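Local structure of Rd1NTF2_04 (Synthetic construct, 6W3G) at residues D16-M21 with I83-H88; R12-E17 with A111-L116. The protein is a de novo designed NTF2-like protein, probably meant as a scaffold for a pocket, with no known natural function. One frame throughout, in Å; residues are numbered along the deposited sequence. Where two conformers were deposited one is given.

The chain starts with helix 11-24, which supplies the first segment of both contacts. The segments overlap at Asp16 and Glu17. Contact 1 closes a loop of 61 intervening residues, which includes helix 27-33, helix 50-63 and strand 66-77, when the chain reaches strand 80-91. After strand 94-106 the chain arrives at strand 111-118, and contact 2 closes the longer loop of 93 residues. Contact 1 is thus nested within contact 2, apart from the two shared residues. Both tie the same N-terminal helix to one sheet, through strands that have 94-106 between them. Phe18 and Leu116 help join the two contacts into continuous packing.

Contact 1 (D16-M21 with I83-H88); sequences DEFREM and IVFTVH
Phe18 and Phe85 carry this contact, ring against ring, between helix 11-24 and strand 80-91. The Phe18 CB leaves the helix toward the strand. CG lies anti to the backbone N (chi1 170°), which carries the ring away from the helix and into the interior. One side of the ring turns to strand 111-118, where Phe18 CD1 lies 3.6 Å from Ile113 CD1. The other side meets the strand of this contact. Phe18 CE2 sits over one face of the Phe85 ring, displaced toward the rim, 3.7 Å from Phe85 CZ. Phe85 CE2 is almost as near, 3.8 Å from Phe18 CE2. At the tip, Phe18 CZ is 3.8 Å from Phe85 CZ and also packs on Leu116.

The two ring planes meet at 59°, an oblique pairing. Phe85 takes the crowded position, with CG between its backbone N and carbonyl carbon (chi1 62°). Val87 CG2 lies in plane at the edge of its ring, and the ring of Tyr100 on strand 94-106 meets it nearly parallel.

This is plain core packing of a helix against a curved NTF2-like sheet. Both rings are buried, and the segments touch through aromatic carbon alone. The hold probably rests on van der Waals contact and the exclusion of water, and the rings are kept in place by the packing around them.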
# COMPACT_ATOMS: atom_id res chain seq x y z
N ASP A 16 5.16 8.75 1.41
CA ASP A 16 6.55 8.40 1.12
C ASP A 16 6.98 7.15 1.88
O ASP A 16 7.66 6.28 1.33
CB ASP A 16 7.48 9.56 1.50
CG ASP A 16 7.44 10.71 0.49
OD1 ASP A 16 6.99 10.48 -0.66
OD2 ASP A 16 7.85 11.84 0.83
N GLU A 17 6.63 7.06 3.17
CA GLU A 17 7.01 5.89 3.96
C GLU A 17 6.33 4.65 3.42
O GLU A 17 6.93 3.57 3.36
CB GLU A 17 6.64 6.12 5.43
CG GLU A 17 7.57 7.07 6.15
CD GLU A 17 7.13 7.34 7.58
OE1 GLU A 17 6.05 6.84 7.99
OE2 GLU A 17 7.85 8.06 8.31
N PHE A 18 5.07 4.77 3.02
CA PHE A 18 4.35 3.63 2.47
C PHE A 18 5.01 3.16 1.19
O PHE A 18 5.16 1.95 0.96
CB PHE A 18 2.89 4.01 2.22
CG PHE A 18 2.16 2.97 1.43
CD1 PHE A 18 1.67 1.84 2.05
CD2 PHE A 18 1.99 3.12 0.07
CE1 PHE A 18 1.02 0.87 1.33
CE2 PHE A 18 1.34 2.15 -0.67
CZ PHE A 18 0.86 1.02 -0.03
N ARG A 19 5.42 4.09 0.33
CA ARG A 19 6.10 3.71 -0.90
C ARG A 19 7.42 3.00 -0.59
O ARG A 19 7.75 2.00 -1.24
CB ARG A 19 6.33 4.97 -1.74
CG ARG A 19 6.86 4.70 -3.10
CD ARG A 19 6.93 5.98 -3.91
NE ARG A 19 7.72 5.79 -5.11
CZ ARG A 19 9.04 5.94 -5.18
NH1 ARG A 19 9.73 6.30 -4.10
NH2 ARG A 19 9.67 5.73 -6.32
N GLU A 20 8.17 3.50 0.39
CA GLU A 20 9.43 2.86 0.76
C GLU A 20 9.19 1.47 1.34
O GLU A 20 9.95 0.53 1.05
CB GLU A 20 10.18 3.74 1.75
CG GLU A 20 11.58 3.26 2.12
CD GLU A 20 12.51 3.14 0.92
OE1 GLU A 20 12.26 3.82 -0.11
OE2 GLU A 20 13.49 2.37 1.01
N MET A 21 8.15 1.31 2.16
CA MET A 21 7.83 0.00 2.72
C MET A 21 7.46 -0.98 1.61
O MET A 21 7.80 -2.17 1.68
CB MET A 21 6.68 0.11 3.72
CG MET A 21 6.09 -1.24 4.16
SD MET A 21 4.58 -1.07 5.15
CE MET A 21 3.40 -0.65 3.86
N ILE A 83 -5.37 8.05 -0.49
CA ILE A 83 -4.23 8.03 -1.41
C ILE A 83 -4.57 7.14 -2.58
O ILE A 83 -4.96 5.98 -2.39
CB ILE A 83 -2.95 7.55 -0.71
CG1 ILE A 83 -2.57 8.54 0.39
CG2 ILE A 83 -1.81 7.41 -1.75
CD1 ILE A 83 -1.38 8.14 1.22
N VAL A 84 -4.45 7.68 -3.80
CA VAL A 84 -4.57 6.91 -5.02
C VAL A 84 -3.16 6.74 -5.56
O VAL A 84 -2.43 7.74 -5.69
CB VAL A 84 -5.46 7.60 -6.06
CG1 VAL A 84 -5.49 6.78 -7.33
CG2 VAL A 84 -6.85 7.79 -5.53
N PHE A 85 -2.77 5.50 -5.82
CA PHE A 85 -1.45 5.25 -6.37
C PHE A 85 -1.55 4.20 -7.47
O PHE A 85 -2.47 3.38 -7.49
CB PHE A 85 -0.44 4.85 -5.28
CG PHE A 85 -0.75 3.58 -4.55
CD1 PHE A 85 -0.18 2.38 -4.94
CD2 PHE A 85 -1.57 3.59 -3.42
CE1 PHE A 85 -0.44 1.22 -4.26
CE2 PHE A 85 -1.83 2.42 -2.74
CZ PHE A 85 -1.26 1.23 -3.15
N THR A 86 -0.63 4.28 -8.41
CA THR A 86 -0.53 3.28 -9.46
C THR A 86 0.74 2.47 -9.24
O THR A 86 1.74 2.98 -8.72
CB THR A 86 -0.57 3.91 -10.84
OG1 THR A 86 0.29 5.04 -10.88
CG2 THR A 86 -1.97 4.36 -11.15
N VAL A 87 0.69 1.21 -9.62
CA VAL A 87 1.82 0.31 -9.46
C VAL A 87 2.09 -0.33 -10.81
O VAL A 87 1.17 -0.87 -11.43
CB VAL A 87 1.55 -0.77 -8.39
CG1 VAL A 87 2.80 -1.60 -8.15
CG2 VAL A 87 1.10 -0.12 -7.08
N HIS A 88 3.33 -0.22 -11.28
CA HIS A 88 3.78 -0.82 -12.53
C HIS A 88 4.64 -2.03 -12.16
O HIS A 88 5.73 -1.86 -11.59
CB HIS A 88 4.58 0.18 -13.36
CG HIS A 88 3.87 1.47 -13.62
ND1 HIS A 88 4.51 2.57 -14.14
CD2 HIS A 88 2.58 1.83 -13.44
CE1 HIS A 88 3.65 3.56 -14.27
NE2 HIS A 88 2.47 3.14 -13.85

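Contact 2 (R12-E17 with A111-L116); sequences RKFADE and AQIKML
Phe14 reaches from helix 11-24 to strand 111-118 and meets Ala111 and Ile113, each in a different way. With CG anti to the backbone N (chi1 179°), the ring is carried off the helix toward the strand. It bridges the two segments where the axes of 12-17 and 111-116 come within 10.1 Å of each other. Ala111 CB covers one face of the ring, toward its rim. This is a CH-pi contact: the methyl carbon of Ala111, CB, is 4.2 Å from the centroid of the Phe14 ring and 24° off the ring normal. The Ala111 backbone also takes part, with Ala111 O 3.3 Å from Phe14 CE1.

Ile113 comes to the edge instead. Its CG1 lies near the ring plane, 3.4 Å from Phe14 CZ, which is tight for two apolar carbons. CG1 stands beside the backbone N of Ile113, and the branch continues to Ile113 CD1, 3.9 Å from Phe14 CZ. The ring thus meets a methyl over one face and an aliphatic branch at its edge. Replacing the ring by an alanine here is likely to leave Ala111 CB and Ile113 CG1 without their aromatic partner and to open a gap between helix and strand.

Segments 12-17 and 111-116 cross at -55°. Phe14 and Ala15 also pack on Ile83 of strand 80-91, while Ile113 touches Met102 of strand 94-106. Farther along the strand, past a classic beta bulge at Lys114 and Met115, Leu116 touches Trp56 of helix 50-63. Strand 111-118 runs between strands 38-42 and 94-106, and the N-terminal helix packs across this NTF2-like sheet.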
# COMPACT_ATOMS: atom_id res chain seq x y z
N ARG A 12 2.04 13.61 3.22
CA ARG A 12 3.04 13.29 2.21
C ARG A 12 4.14 12.42 2.79
O ARG A 12 4.61 11.47 2.14
CB ARG A 12 3.61 14.59 1.64
CG ARG A 12 4.83 14.43 0.76
CD ARG A 12 4.56 13.57 -0.46
NE ARG A 12 3.61 14.19 -1.37
CZ ARG A 12 3.28 13.69 -2.56
NH1 ARG A 12 3.83 12.56 -3.00
NH2 ARG A 12 2.40 14.33 -3.32
N LYS A 13 4.58 12.72 4.02
CA LYS A 13 5.54 11.86 4.69
C LYS A 13 5.01 10.44 4.79
O LYS A 13 5.72 9.48 4.51
CB LYS A 13 5.84 12.42 6.08
CG LYS A 13 6.76 11.55 6.92
CD LYS A 13 6.79 12.04 8.37
N PHE A 14 3.74 10.31 5.18
CA PHE A 14 3.12 9.00 5.29
C PHE A 14 3.14 8.26 3.96
O PHE A 14 3.54 7.09 3.89
CB PHE A 14 1.69 9.16 5.82
CG PHE A 14 0.94 7.88 5.94
CD1 PHE A 14 1.11 7.07 7.05
CD2 PHE A 14 0.10 7.47 4.94
CE1 PHE A 14 0.43 5.89 7.16
CE2 PHE A 14 -0.58 6.28 5.04
CZ PHE A 14 -0.40 5.50 6.15
N ALA A 15 2.74 8.94 2.88
CA ALA A 15 2.76 8.32 1.56
C ALA A 15 4.17 7.89 1.16
O ALA A 15 4.37 6.79 0.64
CB ALA A 15 2.20 9.29 0.52
N ASP A 16 5.16 8.75 1.41
CA ASP A 16 6.55 8.40 1.12
C ASP A 16 6.98 7.15 1.88
O ASP A 16 7.66 6.28 1.33
CB ASP A 16 7.48 9.56 1.50
CG ASP A 16 7.44 10.71 0.49
OD1 ASP A 16 6.99 10.48 -0.66
OD2 ASP A 16 7.85 11.84 0.83
N GLU A 17 6.63 7.06 3.17
CA GLU A 17 7.01 5.89 3.96
C GLU A 17 6.33 4.65 3.42
O GLU A 17 6.93 3.57 3.36
CB GLU A 17 6.64 6.12 5.43
CG GLU A 17 7.57 7.07 6.15
CD GLU A 17 7.13 7.34 7.58
OE1 GLU A 17 6.05 6.84 7.99
OE2 GLU A 17 7.85 8.06 8.31
N ALA A 111 -1.22 8.26 11.64
CA ALA A 111 -2.04 7.77 10.54
C ALA A 111 -1.76 6.29 10.31
O ALA A 111 -0.60 5.87 10.27
CB ALA A 111 -1.76 8.56 9.26
N GLN A 112 -2.83 5.50 10.19
CA GLN A 112 -2.71 4.08 9.94
C GLN A 112 -3.66 3.67 8.82
O GLN A 112 -4.80 4.16 8.75
CB GLN A 112 -3.00 3.28 11.21
CG GLN A 112 -1.88 3.37 12.25
CD GLN A 112 -1.89 2.20 13.19
OE1 GLN A 112 -0.85 1.63 13.51
NE2 GLN A 112 -3.07 1.83 13.66
N ILE A 113 -3.19 2.76 7.97
CA ILE A 113 -3.94 2.28 6.82
C ILE A 113 -5.04 1.33 7.27
O ILE A 113 -4.76 0.30 7.89
CB ILE A 113 -3.01 1.60 5.81
CG1 ILE A 113 -1.97 2.59 5.32
CG2 ILE A 113 -3.80 1.04 4.65
CD1 ILE A 113 -0.78 1.96 4.66
N LYS A 114 -6.29 1.66 6.92
CA LYS A 114 -7.44 0.82 7.21
C LYS A 114 -7.84 -0.06 6.04
O LYS A 114 -8.31 -1.19 6.25
CB LYS A 114 -8.65 1.70 7.59
CG LYS A 114 -8.50 2.48 8.88
CD LYS A 114 -8.41 1.56 10.11
CE LYS A 114 -9.71 0.79 10.36
NZ LYS A 114 -10.88 1.70 10.46
N MET A 115 -7.70 0.43 4.81
CA MET A 115 -8.16 -0.27 3.63
C MET A 115 -7.21 0.04 2.50
O MET A 115 -6.73 1.16 2.37
CB MET A 115 -9.59 0.14 3.26
CG MET A 115 -10.06 -0.29 1.87
SD MET A 115 -10.18 -2.08 1.67
CE MET A 115 -11.59 -2.43 2.71
N LEU A 116 -6.92 -0.99 1.70
CA LEU A 116 -6.15 -0.84 0.47
C LEU A 116 -6.89 -1.70 -0.55
O LEU A 116 -7.06 -2.90 -0.32
CB LEU A 116 -4.72 -1.31 0.69
CG LEU A 116 -3.58 -0.79 -0.18
CD1 LEU A 116 -2.30 -1.46 0.28
CD2 LEU A 116 -3.88 -1.10 -1.59